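Local structure of penicillin-binding protein PbpB (Mycobacterium tuberculosis, 6KGU) at residues I482-G485 with Y489-D492; S269-V274 with Q384-T389; L291-S296 with V304-E309; D343-F348 with G364-I369. The protein takes part in building cross-linked peptidoglycan from lipid intermediates during cell-wall biogenesis and is acylated at its transpeptidase site by the beta-lactam aztreonam. One frame throughout, in Å; residues are numbered along the deposited sequence.

Interaction 1: residues I482-G485 with Y489-D492; sequences INPG and YFDD. With AZR (2-({[(1Z)-1-(2-amino-1,3-thiazol-4-yl)-2-oxo-2-{[(2S,3S)-1-oxo-3-(sulfoamino)butan-2-yl]amino}ethylidene]amino}oxy)-2-methylpropanoic acid), chain B.
Ile482 and Tyr489 pair as antiparallel, non-hydrogen-bonded residues near the turn of the beta hairpin formed by strands 473-483 and 488-490, the latter an outermost strand of the six-stranded transpeptidase sheet. Their CA atoms are 4.2 Å apart. Although both side chains start away from the other strand, their ends come together: Ile482 CD1 sits over the middle of one Tyr489 ring face, 3.5 Å from the ring centroid, in a CH-pi contact. With CG anti to the carbonyl carbon (chi1 -80°), the phenol extends toward the active site, where CE1 approaches N16 of the aztreonam adduct obliquely at 3.5 Å and OH hydrogen-bonds Glu266.

One residue further on, packing is equally close. The Asn483 amide lies stacked on the Phe490 ring, the two planes only 10° apart, and Asn483 CB stands 3.6 Å from the ring centroid. Pro484 CD reaches the same ring more loosely and obliquely, 3.9 Å from Phe490 CE2.

Toward the turn the contact opens out, and Pro484 and Gly485 are exposed. On the solvent side a water links the strands, donating to Tyr489 O and accepting only weakly from Asn483 ND2. The other end of that amide closes an Asx turn: Asn483 OD1 accepts from Gly485 N at 2.9 Å, with the donor above the carbonyl plane.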
# COMPACT_ATOMS: atom_id res chain seq x y z
N ILE A 482 -3.13 -13.41 -14.51
CA ILE A 482 -3.98 -13.85 -15.62
C ILE A 482 -3.26 -13.62 -16.94
O ILE A 482 -2.68 -12.56 -17.17
CB ILE A 482 -5.31 -13.09 -15.60
CG1 ILE A 482 -6.18 -13.55 -14.43
CG2 ILE A 482 -6.05 -13.27 -16.94
CD1 ILE A 482 -6.66 -14.98 -14.58
N ASN A 483 -3.30 -14.62 -17.82
CA ASN A 483 -2.77 -14.47 -19.17
C ASN A 483 -3.82 -13.80 -20.05
O ASN A 483 -4.92 -14.35 -20.21
CB ASN A 483 -2.38 -15.82 -19.75
CG ASN A 483 -1.72 -15.71 -21.11
OD1 ASN A 483 -1.80 -14.68 -21.78
ND2 ASN A 483 -1.06 -16.78 -21.54
N PRO A 484 -3.54 -12.63 -20.62
CA PRO A 484 -4.57 -11.95 -21.44
C PRO A 484 -4.93 -12.70 -22.71
O PRO A 484 -6.07 -12.57 -23.19
CB PRO A 484 -3.93 -10.59 -21.75
CG PRO A 484 -2.43 -10.84 -21.63
CD PRO A 484 -2.31 -11.83 -20.50
N GLY A 485 -4.02 -13.51 -23.25
CA GLY A 485 -4.28 -14.27 -24.47
C GLY A 485 -5.26 -15.42 -24.32
O GLY A 485 -5.80 -15.88 -25.33
N TYR A 489 -4.98 -18.35 -16.14
CA TYR A 489 -3.81 -18.02 -15.34
C TYR A 489 -2.53 -18.41 -16.07
O TYR A 489 -2.46 -19.46 -16.72
CB TYR A 489 -3.86 -18.70 -13.98
CG TYR A 489 -4.74 -17.97 -13.00
CD1 TYR A 489 -4.36 -16.74 -12.48
CD2 TYR A 489 -5.97 -18.50 -12.61
CE1 TYR A 489 -5.17 -16.05 -11.60
CE2 TYR A 489 -6.79 -17.82 -11.72
CZ TYR A 489 -6.38 -16.59 -11.21
OH TYR A 489 -7.20 -15.90 -10.33
N PHE A 490 -1.52 -17.55 -15.97
CA PHE A 490 -0.17 -17.96 -16.32
C PHE A 490 0.28 -19.09 -15.40
O PHE A 490 -0.32 -19.37 -14.37
CB PHE A 490 0.81 -16.79 -16.18
CG PHE A 490 0.80 -15.83 -17.33
CD1 PHE A 490 1.32 -16.20 -18.56
CD2 PHE A 490 0.31 -14.54 -17.16
CE1 PHE A 490 1.33 -15.30 -19.62
CE2 PHE A 490 0.34 -13.64 -18.21
CZ PHE A 490 0.84 -14.02 -19.45
N ASP A 491 1.39 -19.71 -15.78
CA ASP A 491 2.01 -20.73 -14.96
C ASP A 491 3.10 -20.15 -14.07
O ASP A 491 3.31 -20.64 -12.96
CB ASP A 491 2.58 -21.82 -15.88
CG ASP A 491 3.31 -22.92 -15.12
OD1 ASP A 491 2.64 -23.71 -14.42
OD2 ASP A 491 4.55 -23.01 -15.24
N ASP A 492 3.76 -19.08 -14.54
CA ASP A 492 4.98 -18.60 -13.90
C ASP A 492 5.10 -17.08 -13.95
O ASP A 492 6.22 -16.55 -14.05
CB ASP A 492 6.21 -19.24 -14.55
CG ASP A 492 6.25 -19.01 -16.06
OD1 ASP A 492 5.17 -18.95 -16.68
OD2 ASP A 492 7.36 -18.87 -16.61
C7 AZR B . 1.81 -19.63 -1.49
S8 AZR B . -4.47 -15.98 -5.86
O9 AZR B . -0.05 -15.56 -1.81
O10 AZR B . -1.86 -19.66 -3.27
O11 AZR B . 0.39 -19.76 -5.47
N12 AZR B . 1.69 -17.58 -0.11
N13 AZR B . -0.36 -17.94 -3.18
N14 AZR B . -0.59 -18.95 -6.12
N15 AZR B . -2.48 -17.11 -7.07
N16 AZR B . -3.74 -15.65 -8.42
S17 AZR B . 3.08 -16.84 0.14
C18 AZR B . 1.37 -18.18 -1.42
C19 AZR B . -0.12 -17.97 -1.75
C20 AZR B . -0.45 -16.55 -1.24
C21 AZR B . -1.25 -18.74 -3.81
C22 AZR B . -1.40 -18.45 -5.26
C23 AZR B . 1.34 -20.30 -6.36
C24 AZR B . -2.47 -17.54 -5.75
C25 AZR B . -3.46 -17.05 -4.96
C26 AZR B . -3.48 -16.27 -7.27
C27 AZR B . 2.19 -19.13 -6.83
C28 AZR B . 2.19 -21.34 -5.66
C29 AZR B . 0.59 -20.94 -7.53
O30 AZR B . -0.58 -21.25 -7.48
O31 AZR B . 1.35 -21.16 -8.56
O32 AZR B . 4.10 -17.82 0.21
O33 AZR B . 3.00 -16.25 1.58
O34 AZR B . 3.17 -15.74 -0.75
O HOH W 1 -1.62 -19.46 -19.46

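Interaction 2: residues S269-V274 with Q384-T389; sequences SVNKIV and QGLSMT. With AZR (2-({[(1Z)-1-(2-amino-1,3-thiazol-4-yl)-2-oxo-2-{[(2S,3S)-1-oxo-3-(sulfoamino)butan-2-yl]amino}ethylidene]amino}oxy)-2-methylpropanoic acid), chain B.
Asn271 meets Met388 and Leu386 through the two branches of its amide, in the 3-10 turn that carries the acylated serine and leads into helix 272-281. CB points toward 384-389, and CG, anti to the backbone N (chi1 -155°), continues that way until it lies 4.2 Å from Met388 CE. At the tip the branches part. Asn271 OD1 lies 3.4 Å from the Met388 CE methyl, a buried oxygen with no hydrogen-bonding partner in the model. Asn271 ND2 comes up against Leu386 CD1 at 4.1 Å, the two side chains arriving from opposite directions, and donates a hydrogen bond to Leu380 O. The bend at the end of the Met388 chain (chi3 63°) brings its methyl to the oxygen, and the side chains cross at an oblique angle.

The same two segments reach the inhibitor at their other ends. Ser269 OG is bonded covalently to C20 of the aztreonam adduct at 1.5 Å, and Ser269 N donates to the acyl oxygen O9 at 2.7 Å. From the loop, Gln384 CB packs 3.6 Å from the thiazole sulfur S8. Lys272 NZ hydrogen-bonds Ser324 OG and Asn326 OD1. Ser269 and Lys272 are spaced as in the SxxK motif of penicillin-binding transpeptidases, and the backbone N-H on the acyl oxygen is consistent with an oxyanion-hole donor.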
# COMPACT_ATOMS: atom_id res chain seq x y z
N SER A 269 -2.06 -13.89 -1.15
CA SER A 269 -2.02 -14.19 0.29
C SER A 269 -1.96 -12.96 1.20
O SER A 269 -2.19 -13.11 2.42
CB SER A 269 -0.83 -15.09 0.61
OG SER A 269 -1.06 -16.40 0.11
N VAL A 270 -1.64 -11.76 0.69
CA VAL A 270 -1.70 -10.62 1.59
C VAL A 270 -3.12 -10.39 2.05
O VAL A 270 -3.35 -9.80 3.11
CB VAL A 270 -1.13 -9.31 0.99
CG1 VAL A 270 0.38 -9.38 0.94
CG2 VAL A 270 -1.76 -9.00 -0.39
N ASN A 271 -4.10 -10.88 1.29
CA ASN A 271 -5.49 -10.77 1.72
C ASN A 271 -5.81 -11.61 2.95
O ASN A 271 -6.89 -11.44 3.52
CB ASN A 271 -6.43 -11.16 0.57
CG ASN A 271 -7.79 -10.52 0.72
OD1 ASN A 271 -7.87 -9.31 0.95
ND2 ASN A 271 -8.86 -11.31 0.65
N LYS A 272 -4.91 -12.51 3.37
CA LYS A 272 -5.24 -13.40 4.47
C LYS A 272 -5.41 -12.64 5.78
O LYS A 272 -5.99 -13.18 6.73
CB LYS A 272 -4.17 -14.49 4.61
CG LYS A 272 -4.21 -15.51 3.45
CD LYS A 272 -3.21 -16.64 3.64
CE LYS A 272 -3.15 -17.56 2.42
NZ LYS A 272 -2.12 -18.66 2.60
N ILE A 273 -4.95 -11.39 5.85
CA ILE A 273 -5.25 -10.55 7.01
C ILE A 273 -6.74 -10.53 7.31
O ILE A 273 -7.15 -10.47 8.48
CB ILE A 273 -4.68 -9.13 6.80
CG1 ILE A 273 -4.77 -8.34 8.10
CG2 ILE A 273 -5.41 -8.41 5.65
CD1 ILE A 273 -4.20 -6.94 7.99
N VAL A 274 -7.60 -10.61 6.28
CA VAL A 274 -9.03 -10.55 6.53
C VAL A 274 -9.51 -11.80 7.26
O VAL A 274 -10.21 -11.70 8.28
CB VAL A 274 -9.81 -10.32 5.23
CG1 VAL A 274 -11.29 -10.25 5.50
CG2 VAL A 274 -9.35 -8.99 4.56
N GLN A 384 -7.93 -14.64 -4.09
CA GLN A 384 -8.22 -14.89 -5.50
C GLN A 384 -9.66 -14.48 -5.78
O GLN A 384 -10.54 -14.72 -4.96
CB GLN A 384 -8.01 -16.36 -5.87
CG GLN A 384 -8.12 -16.68 -7.36
CD GLN A 384 -8.14 -18.18 -7.65
OE1 GLN A 384 -7.34 -18.95 -7.09
NE2 GLN A 384 -9.05 -18.61 -8.52
N GLY A 385 -9.89 -13.86 -6.94
CA GLY A 385 -11.24 -13.48 -7.31
C GLY A 385 -11.65 -12.07 -6.93
O GLY A 385 -12.83 -11.74 -7.01
N LEU A 386 -10.70 -11.25 -6.50
CA LEU A 386 -10.96 -9.86 -6.19
C LEU A 386 -9.70 -9.09 -6.54
O LEU A 386 -8.63 -9.69 -6.77
CB LEU A 386 -11.34 -9.64 -4.72
CG LEU A 386 -10.24 -9.68 -3.65
CD1 LEU A 386 -10.81 -9.32 -2.29
CD2 LEU A 386 -9.56 -11.05 -3.59
N SER A 387 -9.81 -7.77 -6.59
CA SER A 387 -8.64 -6.96 -6.88
C SER A 387 -8.65 -5.74 -5.98
O SER A 387 -9.71 -5.28 -5.54
CB SER A 387 -8.60 -6.54 -8.36
OG SER A 387 -9.62 -5.60 -8.62
N MET A 388 -7.45 -5.21 -5.71
CA MET A 388 -7.30 -4.04 -4.86
C MET A 388 -6.08 -3.28 -5.33
O MET A 388 -5.17 -3.84 -5.95
CB MET A 388 -7.12 -4.42 -3.38
CG MET A 388 -5.81 -5.21 -3.12
SD MET A 388 -5.66 -5.84 -1.42
CE MET A 388 -7.06 -6.97 -1.35
N THR A 389 -6.04 -2.00 -4.99
CA THR A 389 -4.86 -1.19 -5.20
C THR A 389 -3.85 -1.40 -4.07
O THR A 389 -4.16 -1.91 -2.99
CB THR A 389 -5.23 0.28 -5.30
OG1 THR A 389 -5.74 0.72 -4.04
CG2 THR A 389 -6.30 0.49 -6.37
C7 AZR B . 1.81 -19.63 -1.49
S8 AZR B . -4.47 -15.98 -5.86
O9 AZR B . -0.05 -15.56 -1.81
O10 AZR B . -1.86 -19.66 -3.27
O11 AZR B . 0.39 -19.76 -5.47
N12 AZR B . 1.69 -17.58 -0.11
N13 AZR B . -0.36 -17.94 -3.18
N14 AZR B . -0.59 -18.95 -6.12
N15 AZR B . -2.48 -17.11 -7.07
N16 AZR B . -3.74 -15.65 -8.42
S17 AZR B . 3.08 -16.84 0.14
C18 AZR B . 1.37 -18.18 -1.42
C19 AZR B . -0.12 -17.97 -1.75
C20 AZR B . -0.45 -16.55 -1.24
C21 AZR B . -1.25 -18.74 -3.81
C22 AZR B . -1.40 -18.45 -5.26
C23 AZR B . 1.34 -20.30 -6.36
C24 AZR B . -2.47 -17.54 -5.75
C25 AZR B . -3.46 -17.05 -4.96
C26 AZR B . -3.48 -16.27 -7.27
C27 AZR B . 2.19 -19.13 -6.83
C28 AZR B . 2.19 -21.34 -5.66
C29 AZR B . 0.59 -20.94 -7.53
O30 AZR B . -0.58 -21.25 -7.48
O31 AZR B . 1.35 -21.16 -8.56
O32 AZR B . 4.10 -17.82 0.21
O33 AZR B . 3.00 -16.25 1.58
O34 AZR B . 3.17 -15.74 -0.75

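Interaction 3: residues L291-S296 with V304-E309; sequences LQVPGS and VHDAWE
His305 lays one face of its imidazole against the Gly295 peptide, with Gly295 C over the ring and Gly295 O 3.2 Å from His305 CD2. With CG anti to the backbone N (chi1 -168°), the ring is carried back over the Gly295 peptide, on the same side of the two-stranded sheet as Ser296, whose CB approaches it obliquely, 4.1 Å from His305 CG. Ser296 and His305 form an antiparallel non-hydrogen-bonded pair with CA atoms 4.2 Å apart.

Gly295 O carries much of the contact. Asp306 N donates to it at 3.1 Å along a nearly straight line (165° at the hydrogen), tilted somewhat from the carbonyl plane, while His305 CA adds a longer CA-H...O approach to the same oxygen at 3.5 Å. Ser296 CA makes a shorter, more bent CA-H...O contact with Val304 O at 3.0 Å.

Beyond the strand the packing thins. Val293 CG1 reaches only to 4.2 Å from Asp306 OD2. That carboxylate is held instead by its surroundings: OD2 accepts from His310 and Ser325, and OD1 from the backbone N of Val327, so both oxygens are engaged although the residue is buried. These bonds tie the end of strand 302-305 to the start of helix 326-336, next to Asn326, which binds the aztreonam adduct. Ala307, the next residue along, touches the adduct itself. The contact closes the base of the beta hairpin made by strands 296-299 and 302-305, where the chain leaves it for the rim of the transpeptidase pocket.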
# COMPACT_ATOMS: atom_id res chain seq x y z
N LEU A 291 -4.05 -26.88 14.87
CA LEU A 291 -4.96 -27.35 13.85
C LEU A 291 -4.42 -28.64 13.22
O LEU A 291 -3.33 -29.10 13.54
CB LEU A 291 -5.16 -26.27 12.79
CG LEU A 291 -5.52 -24.92 13.39
CD1 LEU A 291 -5.25 -23.81 12.38
CD2 LEU A 291 -6.98 -24.91 13.82
N GLN A 292 -5.21 -29.22 12.32
CA GLN A 292 -4.80 -30.37 11.51
C GLN A 292 -5.05 -29.99 10.06
O GLN A 292 -6.21 -29.91 9.63
CB GLN A 292 -5.57 -31.63 11.89
CG GLN A 292 -5.46 -32.04 13.38
CD GLN A 292 -4.01 -32.20 13.82
OE1 GLN A 292 -3.18 -32.75 13.11
NE2 GLN A 292 -3.69 -31.68 15.01
N VAL A 293 -3.99 -29.74 9.31
CA VAL A 293 -4.13 -29.11 8.00
C VAL A 293 -3.68 -30.10 6.92
O VAL A 293 -2.49 -30.40 6.82
CB VAL A 293 -3.34 -27.80 7.93
CG1 VAL A 293 -3.60 -27.06 6.60
CG2 VAL A 293 -3.71 -26.91 9.15
N PRO A 294 -4.60 -30.64 6.12
CA PRO A 294 -4.20 -31.51 5.01
C PRO A 294 -3.57 -30.72 3.87
O PRO A 294 -3.65 -29.49 3.80
CB PRO A 294 -5.51 -32.15 4.56
CG PRO A 294 -6.57 -31.18 4.99
CD PRO A 294 -6.06 -30.58 6.28
N GLY A 295 -2.97 -31.46 2.94
CA GLY A 295 -2.30 -30.82 1.81
C GLY A 295 -3.26 -30.24 0.80
O GLY A 295 -2.86 -29.36 0.02
N SER A 296 -4.50 -30.70 0.78
CA SER A 296 -5.47 -30.17 -0.15
C SER A 296 -6.85 -30.48 0.38
O SER A 296 -7.02 -31.40 1.19
CB SER A 296 -5.29 -30.76 -1.56
OG SER A 296 -5.20 -32.16 -1.51
N VAL A 304 -8.44 -26.99 -3.56
CA VAL A 304 -7.45 -26.04 -3.07
C VAL A 304 -6.29 -26.82 -2.49
O VAL A 304 -6.49 -27.77 -1.73
CB VAL A 304 -8.04 -25.08 -2.03
CG1 VAL A 304 -7.13 -23.88 -1.87
CG2 VAL A 304 -9.42 -24.64 -2.47
N HIS A 305 -5.07 -26.43 -2.86
CA HIS A 305 -3.85 -27.13 -2.52
C HIS A 305 -2.88 -26.10 -1.96
O HIS A 305 -2.89 -24.94 -2.37
CB HIS A 305 -3.27 -27.85 -3.76
CG HIS A 305 -2.17 -28.83 -3.47
ND1 HIS A 305 -2.03 -30.02 -4.15
CD2 HIS A 305 -1.15 -28.79 -2.57
CE1 HIS A 305 -0.97 -30.67 -3.69
NE2 HIS A 305 -0.42 -29.95 -2.73
N ASP A 306 -2.06 -26.52 -1.00
CA ASP A 306 -1.04 -25.62 -0.51
C ASP A 306 0.13 -25.54 -1.50
O ASP A 306 0.27 -26.37 -2.40
CB ASP A 306 -0.57 -26.07 0.87
CG ASP A 306 -1.53 -25.61 1.99
OD1 ASP A 306 -2.43 -24.78 1.71
OD2 ASP A 306 -1.37 -26.06 3.13
N ALA A 307 0.96 -24.52 -1.35
CA ALA A 307 2.05 -24.32 -2.30
C ALA A 307 3.21 -25.28 -2.09
O ALA A 307 4.22 -25.18 -2.80
CB ALA A 307 2.56 -22.88 -2.22
N TRP A 308 3.11 -26.19 -1.13
CA TRP A 308 4.10 -27.24 -0.93
C TRP A 308 3.34 -28.52 -0.65
O TRP A 308 2.22 -28.48 -0.13
CB TRP A 308 5.11 -26.91 0.21
CG TRP A 308 4.50 -26.74 1.59
CD1 TRP A 308 4.62 -27.61 2.65
CD2 TRP A 308 3.73 -25.63 2.08
NE1 TRP A 308 3.94 -27.12 3.74
CE2 TRP A 308 3.39 -25.91 3.42
CE3 TRP A 308 3.29 -24.42 1.50
CZ2 TRP A 308 2.62 -25.03 4.20
CZ3 TRP A 308 2.52 -23.55 2.28
CH2 TRP A 308 2.20 -23.85 3.62
N GLU A 309 3.92 -29.65 -1.03
CA GLU A 309 3.24 -30.92 -0.82
C GLU A 309 3.41 -31.32 0.65
O GLU A 309 4.51 -31.23 1.19
CB GLU A 309 3.78 -32.00 -1.77
CG GLU A 309 2.73 -33.04 -2.22
CD GLU A 309 1.67 -32.48 -3.17
OE1 GLU A 309 1.96 -31.47 -3.85
OE2 GLU A 309 0.55 -33.05 -3.25

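Interaction 4: residues D343-F348 with G364-I369; sequences DMLRKF and GLVPPI
Val366 meets helix 338-347 through two neighbouring side chains, Leu345 and Arg346. Its CG1 touches Leu345 CD1 at 3.9 Å, an apolar contact in which the side chains cross obliquely. Its CB lies 4.1 Å from Arg346 NH2, at the edge of the guanidinium and near its plane, so the arginine passes alongside the valine, running the opposite way, and does not lay its flat face on it.

Val366 directs its side chain at the helix, with CG1 anti to the backbone N (chi1 179°), which puts that methyl against Leu345. Leu345 points back toward the loop. Arg346 starts off to one side and turns round through bends at chi2 and chi3, which bring its end to the valine. The backbones stay well apart, 8.5 Å between the CA atoms of Leu345 and Val366, so the contact is made by side chains alone.

In the next shell, Leu350 packs on both Leu345 and Val366, making a third apolar partner for the pair. The loop is fixed on either side of Val366: Leu365 pairs through its backbone with Ser387, and Pro367 O accepts from Trp372 NE1. Behind the contact, Met344 packs on helix 272-281, and Phe348, just past the end of helix 338-347, wedges against both helix 272-281 and helix 390-401.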
# COMPACT_ATOMS: atom_id res chain seq x y z
N ASP A 343 -18.68 -9.37 5.30
CA ASP A 343 -18.82 -8.14 6.08
C ASP A 343 -17.46 -7.58 6.47
O ASP A 343 -17.25 -6.37 6.44
CB ASP A 343 -19.68 -8.38 7.32
CG ASP A 343 -19.98 -7.09 8.08
OD1 ASP A 343 -20.75 -6.27 7.55
OD2 ASP A 343 -19.45 -6.90 9.20
N MET A 344 -16.52 -8.47 6.79
CA MET A 344 -15.19 -8.02 7.19
C MET A 344 -14.44 -7.40 6.01
O MET A 344 -13.78 -6.36 6.17
CB MET A 344 -14.42 -9.19 7.80
CG MET A 344 -13.06 -8.83 8.34
SD MET A 344 -13.14 -7.89 9.85
CE MET A 344 -13.58 -9.17 11.01
N LEU A 345 -14.50 -8.05 4.84
CA LEU A 345 -13.94 -7.48 3.61
C LEU A 345 -14.38 -6.03 3.43
O LEU A 345 -13.57 -5.16 3.11
CB LEU A 345 -14.38 -8.27 2.38
CG LEU A 345 -13.79 -9.58 1.88
CD1 LEU A 345 -14.58 -10.07 0.67
CD2 LEU A 345 -12.29 -9.46 1.55
N ARG A 346 -15.68 -5.78 3.57
CA ARG A 346 -16.21 -4.43 3.37
C ARG A 346 -15.69 -3.48 4.44
O ARG A 346 -15.33 -2.33 4.13
CB ARG A 346 -17.74 -4.46 3.37
CG ARG A 346 -18.34 -5.02 2.10
CD ARG A 346 -18.62 -3.89 1.12
NE ARG A 346 -18.03 -4.16 -0.18
CZ ARG A 346 -17.99 -3.28 -1.17
NH1 ARG A 346 -18.52 -2.07 -1.02
NH2 ARG A 346 -17.42 -3.62 -2.32
N LYS A 347 -15.65 -3.92 5.70
CA LYS A 347 -15.15 -3.02 6.74
C LYS A 347 -13.69 -2.66 6.50
O LYS A 347 -13.27 -1.53 6.77
CB LYS A 347 -15.32 -3.65 8.14
CG LYS A 347 -16.72 -3.48 8.73
CD LYS A 347 -16.78 -3.82 10.22
CE LYS A 347 -16.07 -5.15 10.53
NZ LYS A 347 -16.25 -5.66 11.94
N PHE A 348 -12.90 -3.61 5.98
CA PHE A 348 -11.52 -3.33 5.64
C PHE A 348 -11.38 -2.39 4.44
O PHE A 348 -10.25 -2.04 4.10
CB PHE A 348 -10.76 -4.64 5.36
CG PHE A 348 -10.10 -5.24 6.58
CD1 PHE A 348 -9.03 -4.61 7.19
CD2 PHE A 348 -10.55 -6.45 7.10
CE1 PHE A 348 -8.40 -5.19 8.31
CE2 PHE A 348 -9.94 -7.04 8.21
CZ PHE A 348 -8.86 -6.40 8.82
N GLY A 364 -10.90 -0.81 -7.19
CA GLY A 364 -10.71 -2.24 -7.10
C GLY A 364 -12.02 -2.95 -7.42
O GLY A 364 -12.95 -2.36 -7.95
N LEU A 365 -12.07 -4.23 -7.08
CA LEU A 365 -13.25 -5.02 -7.39
C LEU A 365 -13.43 -6.12 -6.36
O LEU A 365 -12.50 -6.91 -6.14
CB LEU A 365 -13.14 -5.64 -8.79
CG LEU A 365 -14.53 -5.99 -9.35
CD1 LEU A 365 -15.45 -4.76 -9.23
CD2 LEU A 365 -14.41 -6.44 -10.80
N VAL A 366 -14.62 -6.18 -5.77
CA VAL A 366 -15.00 -7.22 -4.83
C VAL A 366 -16.40 -7.70 -5.19
O VAL A 366 -17.36 -6.94 -5.07
CB VAL A 366 -14.99 -6.73 -3.37
CG1 VAL A 366 -15.43 -7.86 -2.44
CG2 VAL A 366 -13.62 -6.16 -2.96
N PRO A 367 -16.58 -8.95 -5.61
CA PRO A 367 -17.93 -9.45 -5.94
C PRO A 367 -18.85 -9.41 -4.73
O PRO A 367 -18.54 -10.00 -3.68
CB PRO A 367 -17.68 -10.89 -6.40
CG PRO A 367 -16.37 -11.27 -5.82
CD PRO A 367 -15.55 -10.00 -5.73
N PRO A 368 -19.97 -8.70 -4.82
CA PRO A 368 -20.94 -8.69 -3.71
C PRO A 368 -21.48 -10.09 -3.44
O PRO A 368 -21.52 -10.95 -4.32
CB PRO A 368 -22.04 -7.73 -4.20
CG PRO A 368 -21.91 -7.72 -5.67
CD PRO A 368 -20.45 -7.91 -5.97
N ILE A 369 -21.88 -10.31 -2.19
CA ILE A 369 -22.17 -11.68 -1.77
C ILE A 369 -23.40 -12.24 -2.50
O ILE A 369 -23.42 -13.43 -2.84
CB ILE A 369 -22.31 -11.75 -0.24
CG1 ILE A 369 -22.35 -13.21 0.23
CG2 ILE A 369 -23.50 -10.93 0.27
CD1 ILE A 369 -22.37 -13.36 1.75

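From the N terminus, 269-274 comes first and is met by 384-389, so interaction 2 closes a loop of 109 intervening residues. Interactions 3 and 4 both nest inside it, one after the other: interaction 3 shuts a short hairpin at the pocket rim, and interaction 4 folds a loop back on helix 338-347. Interaction 1 follows in series, closing a hairpin at the edge of the main sheet. No contacts cross. Interactions 2 and 4 also touch, Val274 packing on Met344; interactions 1 and 2 meet through Tyr489 and Gln384. Interactions 1, 2 and 3 border the inhibitor site, while interaction 4 ties the 364-369 loop to the helices behind it.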